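Local coordinates for maternal effect protein oskar (Drosophila melanogaster, PDB 5A4A) that helps build the germ plasm of the fly, its OSK domain having an SGNH hydrolase-like fold and binding RNA, at residues A[88-93]-A[97-102]. Residues are numbered along the deposited sequence; the frame is centred on the assembly and turned at random.
Sequences VDIMRG and VQIEHD. With SO4 (sulfate ion), chain D; SO4 (sulfate ion), chain G.
Asp89 and Ile99 bring the backbones of 88-93 and 97-102 closest, their CA atoms 6.8 Å apart, where the short helix that holds Asp89 passes the first turns of helix 96-112, an example of how a short link brings two consecutive helices together over one buried patch. Ile99 does the apolar work: CG1 rests 3.8 Å from Asp89 CB, while the terminal methyl CD1 reaches on to CG1 of Ile90, also at 3.8 Å. With CG1 anti to its own carbonyl carbon (chi1 -67°) and the chain extended beyond it, Ile99 meets Ile90 at about a right angle. Phe141 of helix 132-148 and Ile63 of helix 63-71 also pack on Ile99.

Beside this apolar patch two carboxylates approach, Asp89 OD2 lying 4.4 Å from Asp102 OD2. One water donates to both oxygens, at a short 2.5 Å to Asp89 OD2 and 2.9 Å to Asp102 OD2; it probably eases the repulsion, as would Lys94 and Arg67, weak, long ion-pair partners of Asp89 and Asp102, if both carboxylates are charged. The other oxygen of Asp89, OD1, accepts from Ile63 N. Gly93, with positive phi, completes a Schellman motif, its N bonding back to Ile90 O, and the two helices form the connection of a beta-alpha-beta crossover between parallel strands 80-84 and 116-120 in this SGNH hydrolase-like fold.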
ATOM      1  N   VAL A  88       7.489  -1.063  -1.620  1.00 11.90           N
ATOM      2  CA  VAL A  88       8.729  -0.733  -0.913  1.00 13.09           C
ATOM      3  C   VAL A  88       9.684  -1.933  -0.924  1.00 11.89           C
ATOM      4  O   VAL A  88      10.877  -1.775  -1.184  1.00 14.06           O
ATOM      5  CB  VAL A  88       8.487  -0.263   0.535  1.00 11.20           C
ATOM      6  CG1 VAL A  88       9.821   0.110   1.200  1.00 14.31           C
ATOM      7  CG2 VAL A  88       7.561   0.950   0.561  1.00 10.61           C
ATOM      8  N   ASP A  89       9.152  -3.126  -0.657  1.00 10.76           N
ATOM      9  CA  ASP A  89       9.953  -4.352  -0.741  1.00 12.85           C
ATOM     10  C   ASP A  89      10.628  -4.470  -2.102  1.00 12.55           C
ATOM     11  O   ASP A  89      11.809  -4.802  -2.190  1.00 15.20           O
ATOM     12  CB  ASP A  89       9.093  -5.601  -0.527  1.00 12.89           C
ATOM     13  CG  ASP A  89       8.464  -5.656   0.853  1.00 19.56           C
ATOM     14  OD1 ASP A  89       7.474  -4.934   1.079  1.00 16.16           O
ATOM     15  OD2 ASP A  89       8.945  -6.435   1.701  1.00 25.25           O
ATOM     16  N   ILE A  90       9.869  -4.202  -3.160  1.00 11.74           N
ATOM     17  CA  ILE A  90      10.398  -4.325  -4.512  1.00 11.20           C
ATOM     18  C   ILE A  90      11.452  -3.255  -4.771  1.00 11.42           C
ATOM     19  O   ILE A  90      12.520  -3.559  -5.290  1.00 14.56           O
ATOM     20  CB  ILE A  90       9.279  -4.287  -5.566  1.00 16.28           C
ATOM     21  CG1 ILE A  90       8.483  -5.595  -5.475  1.00 12.72           C
ATOM     22  CG2 ILE A  90       9.860  -4.101  -6.969  1.00 13.98           C
ATOM     23  CD1 ILE A  90       7.360  -5.732  -6.469  1.00 18.42           C
ATOM     24  N   MET A  91      11.166  -2.017  -4.383  1.00 12.92           N
ATOM     25  CA  MET A  91      12.148  -0.935  -4.541  1.00 17.07           C
ATOM     26  C   MET A  91      13.445  -1.154  -3.748  1.00 20.54           C
ATOM     27  O   MET A  91      14.517  -0.727  -4.186  1.00 18.20           O
ATOM     28  CB  MET A  91      11.527   0.425  -4.199  1.00 18.97           C
ATOM     29  CG  MET A  91      10.337   0.766  -5.072  1.00 21.76           C
ATOM     30  SD  MET A  91       9.407   2.213  -4.535  1.00 24.67           S
ATOM     31  CE  MET A  91      10.591   3.477  -4.987  1.00 15.52           C
ATOM     32  N   ARG A  92      13.348  -1.805  -2.587  1.00 14.36           N
ATOM     33  CA  ARG A  92      14.527  -2.083  -1.761  1.00 17.94           C
ATOM     34  C   ARG A  92      15.289  -3.297  -2.270  1.00 20.75           C
ATOM     35  O   ARG A  92      16.347  -3.642  -1.741  1.00 22.11           O
ATOM     36  CB  ARG A  92      14.149  -2.311  -0.290  1.00 18.52           C
ATOM     37  CG  ARG A  92      13.725  -1.058   0.444  1.00 28.41           C
ATOM     38  CD  ARG A  92      13.406  -1.325   1.918  1.00 31.81           C
ATOM     39  NE  ARG A  92      12.893  -0.114   2.554  1.00 36.87           N
ATOM     40  CZ  ARG A  92      12.444  -0.035   3.803  1.00 32.63           C
ATOM     41  NH1 ARG A  92      12.437  -1.106   4.592  1.00 23.45           N
ATOM     42  NH2 ARG A  92      12.003   1.129   4.261  1.00 28.82           N
ATOM     43  N   GLY A  93      14.730  -3.960  -3.276  1.00 14.47           N
ATOM     44  CA  GLY A  93      15.384  -5.095  -3.899  1.00 20.10           C
ATOM     45  C   GLY A  93      15.300  -6.376  -3.087  1.00 21.16           C
ATOM     46  O   GLY A  93      16.172  -7.235  -3.196  1.00 23.03           O
ATOM     47  N   VAL A  97      11.076 -14.342  -3.630  1.00 20.65           N
ATOM     48  CA  VAL A  97      10.671 -15.443  -2.754  1.00 20.07           C
ATOM     49  C   VAL A  97      10.381 -14.953  -1.337  1.00 17.65           C
ATOM     50  O   VAL A  97       9.425 -15.400  -0.705  1.00 17.68           O
ATOM     51  CB  VAL A  97      11.707 -16.608  -2.730  1.00 24.21           C
ATOM     52  CG1 VAL A  97      13.054 -16.139  -2.196  1.00 39.51           C
ATOM     53  CG2 VAL A  97      11.184 -17.771  -1.899  1.00 24.58           C
ATOM     54  N   GLN A  98      11.190 -14.010  -0.861  1.00 16.86           N
ATOM     55  CA  GLN A  98      11.035 -13.453   0.467  1.00 14.71           C
ATOM     56  C   GLN A  98       9.780 -12.581   0.526  1.00 14.12           C
ATOM     57  O   GLN A  98       9.035 -12.606   1.505  1.00 14.63           O
ATOM     58  CB  GLN A  98      12.273 -12.623   0.787  1.00 23.25           C
ATOM     59  CG  GLN A  98      12.553 -12.401   2.239  1.00 33.70           C
ATOM     60  CD  GLN A  98      13.813 -11.574   2.419  1.00 42.41           C
ATOM     61  OE1 GLN A  98      13.746 -10.357   2.551  1.00 45.37           O
ATOM     62  NE2 GLN A  98      14.971 -12.231   2.388  1.00 45.75           N
ATOM     63  N   ILE A  99       9.557 -11.808  -0.532  1.00 12.80           N
ATOM     64  CA  ILE A  99       8.371 -10.966  -0.644  1.00 11.62           C
ATOM     65  C   ILE A  99       7.093 -11.810  -0.577  1.00 14.80           C
ATOM     66  O   ILE A  99       6.141 -11.473   0.133  1.00 13.26           O
ATOM     67  CB  ILE A  99       8.411 -10.147  -1.958  1.00 13.31           C
ATOM     68  CG1 ILE A  99       9.561  -9.134  -1.906  1.00 15.66           C
ATOM     69  CG2 ILE A  99       7.093  -9.440  -2.212  1.00 18.54           C
ATOM     70  CD1 ILE A  99       9.751  -8.332  -3.190  1.00 17.36           C
ATOM     71  N   GLU A 100       7.077 -12.908  -1.320  1.00 13.91           N
ATOM     72  CA  GLU A 100       5.921 -13.799  -1.332  1.00 13.92           C
ATOM     73  C   GLU A 100       5.748 -14.485   0.023  1.00 14.05           C
ATOM     74  O   GLU A 100       4.634 -14.593   0.540  1.00 15.93           O
ATOM     75  CB  GLU A 100       6.052 -14.807  -2.477  1.00 14.42           C
ATOM     76  CG  GLU A 100       5.905 -14.127  -3.833  1.00 14.76           C
ATOM     77  CD  GLU A 100       6.224 -15.024  -5.008  1.00 20.59           C
ATOM     78  OE1 GLU A 100       6.747 -16.133  -4.790  1.00 21.50           O
ATOM     79  OE2 GLU A 100       5.951 -14.605  -6.155  1.00 19.90           O
ATOM     80  N   HIS A 101       6.857 -14.938   0.595  1.00 14.10           N
ATOM     81  CA  HIS A 101       6.844 -15.520   1.939  1.00 17.87           C
ATOM     82  C   HIS A 101       6.252 -14.553   2.975  1.00 16.36           C
ATOM     83  O   HIS A 101       5.395 -14.930   3.781  1.00 13.69           O
ATOM     84  CB  HIS A 101       8.263 -15.922   2.339  1.00 17.32           C
ATOM     85  CG  HIS A 101       8.399 -16.326   3.772  1.00 21.75           C
ATOM     86  ND1 HIS A 101       7.984 -17.554   4.243  1.00 29.50           N
ATOM     87  CD2 HIS A 101       8.896 -15.664   4.843  1.00 23.38           C
ATOM     88  CE1 HIS A 101       8.225 -17.632   5.538  1.00 29.51           C
ATOM     89  NE2 HIS A 101       8.781 -16.498   5.927  1.00 25.86           N
ATOM     90  N   ASP A 102       6.718 -13.308   2.956  1.00 15.57           N
ATOM     91  CA  ASP A 102       6.233 -12.292   3.891  1.00 13.88           C
ATOM     92  C   ASP A 102       4.753 -11.988   3.677  1.00 14.08           C
ATOM     93  O   ASP A 102       3.990 -11.849   4.635  1.00 12.53           O
ATOM     94  CB  ASP A 102       7.046 -10.995   3.749  1.00 13.69           C
ATOM     95  CG  ASP A 102       8.489 -11.150   4.191  1.00 16.78           C
ATOM     96  OD1 ASP A 102       8.825 -12.183   4.810  1.00 15.23           O
ATOM     97  OD2 ASP A 102       9.296 -10.228   3.926  1.00 20.20           O
TER
HETATM   98  S   SO4 D1609      15.391   2.041   1.840  1.00 35.97           S
HETATM   99  O1  SO4 D1609      16.031   1.520   0.634  1.00 34.94           O
HETATM  100  O2  SO4 D1609      15.990   3.321   2.228  1.00 28.34           O
HETATM  101  O3  SO4 D1609      13.955   2.191   1.599  1.00 30.73           O
HETATM  102  O4  SO4 D1609      15.579   1.088   2.931  1.00 47.04           O
HETATM  103  S   SO4 G1612       9.311 -14.422   9.643  1.00 44.80           S
HETATM  104  O1  SO4 G1612      10.353 -13.854  10.497  1.00 45.00           O
HETATM  105  O2  SO4 G1612       8.083 -14.557  10.427  1.00 42.71           O
HETATM  106  O3  SO4 G1612       9.093 -13.531   8.502  1.00 47.14           O
HETATM  107  O4  SO4 G1612       9.715 -15.735   9.144  1.00 45.52           O
HETATM  108  O   HOH W   1       8.848  -7.344   3.976  1.00 16.91           O